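Local coordinates for protein PTS system, cellobiose-specific IIA component (Bacillus anthracis, PDB 3K1S) that probably relays phosphate from the general phosphotransferase proteins to the cellobiose-specific IIB component during coupled uptake and phosphorylation of the sugar, at residues N18-A29 / A44-A55. Numbering follows the deposited sequence.
With NA (sodium ion), chain K.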
ATOM      1  N   ASN A  18      15.926  -1.095  -4.644  1.00 19.03           N
ATOM      2  CA  ASN A  18      15.875   0.252  -4.071  1.00 22.03           C
ATOM      3  C   ASN A  18      14.618   0.503  -3.239  1.00 22.26           C
ATOM      4  O   ASN A  18      14.706   0.992  -2.111  1.00 25.12           O
ATOM      5  CB  ASN A  18      16.027   1.309  -5.177  1.00 20.41           C
ATOM      6  CG  ASN A  18      17.411   1.295  -5.808  1.00 23.42           C
ATOM      7  OD1 ASN A  18      18.358   1.881  -5.272  1.00 20.95           O
ATOM      8  ND2 ASN A  18      17.534   0.626  -6.954  1.00 21.56           N
ATOM      9  N   SER A  19      13.456   0.171  -3.801  1.00 20.56           N
ATOM     10  CA  SER A  19      12.183   0.228  -3.071  1.00 22.01           C
ATOM     11  C   SER A  19      12.204  -0.624  -1.802  1.00 20.13           C
ATOM     12  O   SER A  19      11.708  -0.199  -0.760  1.00 23.80           O
ATOM     13  CB  SER A  19      11.024  -0.228  -3.962  1.00 20.02           C
ATOM     14  OG  SER A  19      10.888   0.614  -5.092  1.00 27.21           O
ATOM     15  N   GLY A  20      12.768  -1.826  -1.899  1.00 20.49           N
ATOM     16  CA  GLY A  20      12.886  -2.725  -0.754  1.00 18.69           C
ATOM     17  C   GLY A  20      13.726  -2.102   0.341  1.00 18.94           C
ATOM     18  O   GLY A  20      13.352  -2.129   1.515  1.00 22.09           O
ATOM     19  N   ASN A  21      14.865  -1.531  -0.043  1.00 19.12           N
ATOM     20  CA  ASN A  21      15.721  -0.802   0.893  1.00 18.33           C
ATOM     21  C   ASN A  21      15.034   0.437   1.477  1.00 18.89           C
ATOM     22  O   ASN A  21      15.225   0.765   2.650  1.00 19.98           O
ATOM     23  CB  ASN A  21      17.054  -0.435   0.240  1.00 21.26           C
ATOM     24  CG  ASN A  21      17.936  -1.653  -0.030  1.00 18.60           C
ATOM     25  OD1 ASN A  21      17.727  -2.726   0.537  1.00 23.76           O
ATOM     26  ND2 ASN A  21      18.935  -1.480  -0.887  1.00 18.82           N
ATOM     27  N   ALA A  22      14.218   1.110   0.666  1.00 18.34           N
ATOM     28  CA  ALA A  22      13.400   2.223   1.160  1.00 20.24           C
ATOM     29  C   ALA A  22      12.445   1.743   2.250  1.00 21.84           C
ATOM     30  O   ALA A  22      12.411   2.313   3.339  1.00 23.82           O
ATOM     31  CB  ALA A  22      12.633   2.887   0.025  1.00 18.72           C
ATOM     32  N   ARG A  23      11.706   0.667   1.984  1.00 21.99           N
ATOM     33  CA  ARG A  23      10.792   0.132   2.945  0.50 21.85           C
ATOM     34  C   ARG A  23      11.533  -0.313   4.209  1.00 20.75           C
ATOM     35  O   ARG A  23      11.114  -0.019   5.291  1.00 23.93           O
ATOM     36  CB  ARG A  23      10.028  -1.039   2.340  0.50 21.36           C
ATOM     37  CG  ARG A  23       8.969  -1.584   3.210  0.50 25.28           C
ATOM     38  CD  ARG A  23       8.597  -3.009   2.868  0.50 26.57           C
ATOM     39  NE  ARG A  23       8.030  -3.648   4.042  0.50 32.14           N
ATOM     40  CZ  ARG A  23       8.719  -4.389   4.903  0.50 37.76           C
ATOM     41  NH1 ARG A  23      10.004  -4.625   4.701  0.50 37.26           N
ATOM     42  NH2 ARG A  23       8.124  -4.898   5.966  0.50 35.94           N
ATOM     43  N   SER A  24      12.655  -0.973   4.037  1.00 20.22           N
ATOM     44  CA  SER A  24      13.490  -1.391   5.162  1.00 19.97           C
ATOM     45  C   SER A  24      13.952  -0.219   6.034  1.00 21.07           C
ATOM     46  O   SER A  24      13.931  -0.312   7.267  1.00 23.92           O
ATOM     47  CB  SER A  24      14.693  -2.196   4.666  1.00 18.96           C
ATOM     48  OG  SER A  24      14.261  -3.421   4.093  1.00 22.00           O
ATOM     49  N   PHE A  25      14.362   0.881   5.406  1.00 19.72           N
ATOM     50  CA  PHE A  25      14.792   2.063   6.166  1.00 21.16           C
ATOM     51  C   PHE A  25      13.633   2.632   6.965  1.00 20.29           C
ATOM     52  O   PHE A  25      13.784   2.970   8.141  1.00 21.24           O
ATOM     53  CB  PHE A  25      15.403   3.142   5.258  1.00 20.48           C
ATOM     54  CG  PHE A  25      16.843   2.882   4.863  1.00 20.02           C
ATOM     55  CD1 PHE A  25      17.799   2.554   5.819  1.00 20.46           C
ATOM     56  CD2 PHE A  25      17.243   3.001   3.530  1.00 20.06           C
ATOM     57  CE1 PHE A  25      19.127   2.332   5.464  1.00 20.64           C
ATOM     58  CE2 PHE A  25      18.565   2.783   3.158  1.00 22.87           C
ATOM     59  CZ  PHE A  25      19.515   2.448   4.129  1.00 26.89           C
ATOM     60  N   ALA A  26      12.469   2.721   6.329  1.00 20.51           N
ATOM     61  CA  ALA A  26      11.277   3.240   6.992  1.00 21.29           C
ATOM     62  C   ALA A  26      10.887   2.400   8.210  1.00 22.12           C
ATOM     63  O   ALA A  26      10.588   2.948   9.266  1.00 25.14           O
ATOM     64  CB  ALA A  26      10.116   3.356   6.003  1.00 21.23           C
HETATM   65  N   MSE A  27      10.899   1.077   8.070  1.00 21.96           N
HETATM   66  CA  MSE A  27      10.555   0.199   9.194  1.00 26.37           C
HETATM   67  C   MSE A  27      11.624   0.243  10.295  1.00 26.72           C
HETATM   68  O   MSE A  27      11.299   0.221  11.484  1.00 27.76           O
HETATM   69  CB  MSE A  27      10.305  -1.245   8.730  1.00 25.33           C
HETATM   70  CG  MSE A  27       9.083  -1.424   7.828  1.00 31.50           C
HETATM   71 SE   MSE A  27       7.378  -0.714   8.523  1.00 45.03          SE
HETATM   72  CE  MSE A  27       7.239  -1.769  10.168  1.00 40.24           C
ATOM     73  N   GLU A  28      12.893   0.312   9.896  1.00 26.16           N
ATOM     74  CA  GLU A  28      13.992   0.467  10.850  1.00 25.06           C
ATOM     75  C   GLU A  28      13.800   1.746  11.664  1.00 23.85           C
ATOM     76  O   GLU A  28      13.975   1.746  12.886  1.00 23.94           O
ATOM     77  CB  GLU A  28      15.351   0.435  10.136  1.00 24.56           C
ATOM     78  CG  GLU A  28      15.703  -0.969   9.578  1.00 28.22           C
ATOM     79  CD  GLU A  28      16.619  -0.957   8.349  1.00 29.05           C
ATOM     80  OE1 GLU A  28      17.079   0.122   7.911  1.00 30.11           O
ATOM     81  OE2 GLU A  28      16.875  -2.052   7.809  1.00 32.28           O
ATOM     82  N   ALA A  29      13.400   2.816  10.981  1.00 22.56           N
ATOM     83  CA  ALA A  29      13.099   4.099  11.619  1.00 22.94           C
ATOM     84  C   ALA A  29      11.908   3.992  12.570  1.00 24.96           C
ATOM     85  O   ALA A  29      11.937   4.535  13.683  1.00 26.64           O
ATOM     86  CB  ALA A  29      12.843   5.172  10.569  1.00 22.63           C
ATOM     87  N   ALA A  44      17.187   7.524   9.654  1.00 28.10           N
ATOM     88  CA  ALA A  44      16.737   6.402   8.826  1.00 28.45           C
ATOM     89  C   ALA A  44      15.647   6.827   7.835  1.00 26.50           C
ATOM     90  O   ALA A  44      15.570   6.302   6.726  1.00 27.51           O
ATOM     91  CB  ALA A  44      16.261   5.229   9.695  1.00 27.63           C
HETATM   92  N   MSE A  45      14.809   7.775   8.242  1.00 26.21           N
HETATM   93  CA  MSE A  45      13.806   8.356   7.347  1.00 27.68           C
HETATM   94  C   MSE A  45      14.450   9.106   6.176  1.00 26.78           C
HETATM   95  O   MSE A  45      13.967   9.038   5.041  1.00 27.43           O
HETATM   96  CB  MSE A  45      12.841   9.265   8.117  1.00 27.45           C
HETATM   97  CG  MSE A  45      11.872   8.493   9.009  1.00 34.04           C
HETATM   98 SE   MSE A  45      10.702   7.281   7.988  1.00 41.72          SE
HETATM   99  CE  MSE A  45       9.556   8.654   7.181  1.00 26.97           C
ATOM    100  N   VAL A  46      15.541   9.812   6.454  1.00 26.22           N
ATOM    101  CA  VAL A  46      16.313  10.484   5.411  1.00 26.13           C
ATOM    102  C   VAL A  46      16.806   9.461   4.389  1.00 25.91           C
ATOM    103  O   VAL A  46      16.728   9.688   3.181  1.00 26.62           O
ATOM    104  CB  VAL A  46      17.514  11.280   5.995  1.00 28.79           C
ATOM    105  CG1 VAL A  46      18.491  11.680   4.890  1.00 27.49           C
ATOM    106  CG2 VAL A  46      17.030  12.516   6.756  1.00 24.61           C
ATOM    107  N   LYS A  47      17.303   8.329   4.879  1.00 25.82           N
ATOM    108  CA  LYS A  47      17.813   7.281   4.002  1.00 24.39           C
ATOM    109  C   LYS A  47      16.688   6.614   3.223  1.00 22.77           C
ATOM    110  O   LYS A  47      16.861   6.256   2.061  1.00 21.98           O
ATOM    111  CB  LYS A  47      18.626   6.256   4.789  1.00 25.58           C
ATOM    112  CG  LYS A  47      19.982   6.785   5.222  1.00 27.29           C
ATOM    113  CD  LYS A  47      20.655   5.834   6.186  1.00 32.96           C
ATOM    114  CE  LYS A  47      21.895   6.464   6.793  1.00 34.12           C
ATOM    115  NZ  LYS A  47      22.666   5.439   7.555  1.00 47.27           N
ATOM    116  N   ALA A  48      15.534   6.467   3.866  1.00 21.30           N
ATOM    117  CA  ALA A  48      14.343   5.981   3.192  1.00 22.74           C
ATOM    118  C   ALA A  48      14.064   6.855   1.978  1.00 23.04           C
ATOM    119  O   ALA A  48      13.947   6.353   0.861  1.00 26.58           O
ATOM    120  CB  ALA A  48      13.157   5.978   4.140  1.00 20.17           C
ATOM    121  N   LYS A  49      13.992   8.166   2.206  1.00 24.88           N
ATOM    122  CA  LYS A  49      13.724   9.133   1.149  1.00 25.08           C
ATOM    123  C   LYS A  49      14.717   8.996   0.003  1.00 24.76           C
ATOM    124  O   LYS A  49      14.319   8.963  -1.169  1.00 24.97           O
ATOM    125  CB  LYS A  49      13.738  10.565   1.706  1.00 26.14           C
ATOM    126  CG  LYS A  49      13.522  11.672   0.664  1.00 30.68           C
ATOM    127  CD  LYS A  49      12.454  11.313  -0.384  1.00 48.43           C
ATOM    128  CE  LYS A  49      11.034  11.398   0.166  1.00 52.26           C
ATOM    129  NZ  LYS A  49      10.034  10.924  -0.832  1.00 56.85           N
ATOM    130  N   GLU A  50      15.999   8.917   0.348  1.00 23.70           N
ATOM    131  CA  GLU A  50      17.064   8.781  -0.641  0.50 24.83           C
ATOM    132  C   GLU A  50      16.868   7.542  -1.511  1.00 25.59           C
ATOM    133  O   GLU A  50      17.074   7.590  -2.722  1.00 27.66           O
ATOM    134  CB  GLU A  50      18.432   8.740   0.044  0.50 26.36           C
ATOM    135  CG  GLU A  50      18.876  10.077   0.607  0.50 25.46           C
ATOM    136  CD  GLU A  50      19.030  11.127  -0.468  0.50 29.88           C
ATOM    137  OE1 GLU A  50      19.072  10.750  -1.658  0.50 32.20           O
ATOM    138  OE2 GLU A  50      19.114  12.328  -0.128  0.50 38.69           O
ATOM    139  N   ALA A  51      16.461   6.436  -0.886  1.00 25.71           N
ATOM    140  CA  ALA A  51      16.258   5.170  -1.590  1.00 25.89           C
ATOM    141  C   ALA A  51      15.065   5.228  -2.554  1.00 26.94           C
ATOM    142  O   ALA A  51      15.115   4.652  -3.642  1.00 26.59           O
ATOM    143  CB  ALA A  51      16.100   4.016  -0.589  1.00 24.03           C
ATOM    144  N   ILE A  52      13.996   5.907  -2.138  1.00 24.92           N
ATOM    145  CA  ILE A  52      12.860   6.194  -3.013  1.00 22.90           C
ATOM    146  C   ILE A  52      13.295   7.061  -4.199  1.00 23.88           C
ATOM    147  O   ILE A  52      12.821   6.868  -5.321  1.00 22.50           O
ATOM    148  CB  ILE A  52      11.709   6.885  -2.241  1.00 24.05           C
ATOM    149  CG1 ILE A  52      10.956   5.862  -1.386  1.00 25.50           C
ATOM    150  CG2 ILE A  52      10.745   7.595  -3.208  1.00 22.49           C
ATOM    151  CD1 ILE A  52      10.206   6.468  -0.212  1.00 33.66           C
ATOM    152  N   ASN A  53      14.191   8.016  -3.951  1.00 23.42           N
ATOM    153  CA  ASN A  53      14.725   8.836  -5.039  1.00 24.75           C
ATOM    154  C   ASN A  53      15.413   7.968  -6.096  1.00 25.70           C
ATOM    155  O   ASN A  53      15.176   8.140  -7.292  1.00 27.83           O
ATOM    156  CB  ASN A  53      15.687   9.907  -4.519  1.00 22.73           C
ATOM    157  CG  ASN A  53      14.970  11.068  -3.830  1.00 26.67           C
ATOM    158  OD1 ASN A  53      13.744  11.174  -3.851  1.00 26.09           O
ATOM    159  ND2 ASN A  53      15.748  11.949  -3.216  1.00 29.76           N
ATOM    160  N   GLU A  54      16.247   7.029  -5.650  1.00 23.40           N
ATOM    161  CA  GLU A  54      16.961   6.126  -6.559  1.00 24.06           C
ATOM    162  C   GLU A  54      16.000   5.240  -7.353  1.00 24.93           C
ATOM    163  O   GLU A  54      16.197   5.009  -8.550  1.00 25.16           O
ATOM    164  CB  GLU A  54      17.951   5.258  -5.785  1.00 22.76           C
ATOM    165  CG  GLU A  54      19.070   6.032  -5.123  1.00 24.20           C
ATOM    166  CD  GLU A  54      20.118   6.500  -6.112  1.00 32.54           C
ATOM    167  OE1 GLU A  54      20.401   5.762  -7.090  1.00 32.13           O
ATOM    168  OE2 GLU A  54      20.666   7.603  -5.905  1.00 28.21           O
ATOM    169  N   ALA A  55      14.966   4.740  -6.682  1.00 22.61           N
ATOM    170  CA  ALA A  55      13.936   3.955  -7.350  1.00 24.87           C
ATOM    171  C   ALA A  55      13.182   4.831  -8.355  1.00 27.01           C
ATOM    172  O   ALA A  55      12.841   4.383  -9.454  1.00 27.36           O
ATOM    173  CB  ALA A  55      12.977   3.359  -6.334  1.00 21.89           C
TER
HETATM  174 NA    NA K 108      18.712  11.123  -3.493  1.00 55.28          NA
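Alanine-rich, antiparallel packing joins helix 10-34 to helix 38-67 near the centre of the chain, where A22, A29, A44, A48, A51 and A55 let the two backbones come close. The segment axes come within 7.8 Å, their N-to-C directions 166° apart, and the CA atoms of A22 and A48 lie 4.4 Å apart. Methyl meets methyl at the end near the turn, A29 CB on A44 CB at 3.5 Å, with the selenomethionine M45 laying its CG and SE alongside A29. F25 is the one large knob, seated among A44, K47, A48 and A51. Its chi1 of -80° sends CG anti to the carbonyl carbon, and chi2 of -49° turns the ring so that one face meets K47 CB, 3.6 Å over the ring centre in a CH-pi contact; the extended lysine chain then carries its amine away, so a long aliphatic stem suits this border. Both helices belong to the three-helix, spectrin repeat-like bundle of lactose/cellobiose IIA subunits, and helix 76-108 packs against both segments, L85 on S19 and A55, K92 on I52. A51 is the reciprocal knob, its small CB fitting among N18, N21, A22 and F25, while I52 reaches A22 CB with CG1 at 3.7 Å. Farther along, N18 turns OD1 to E54 CB (3.4 Å) and gives ND2 to Q14 O. S19 is buried beside A55, and its OG is satisfied by a hydrogen bond to L15 O, one turn back on the same helix.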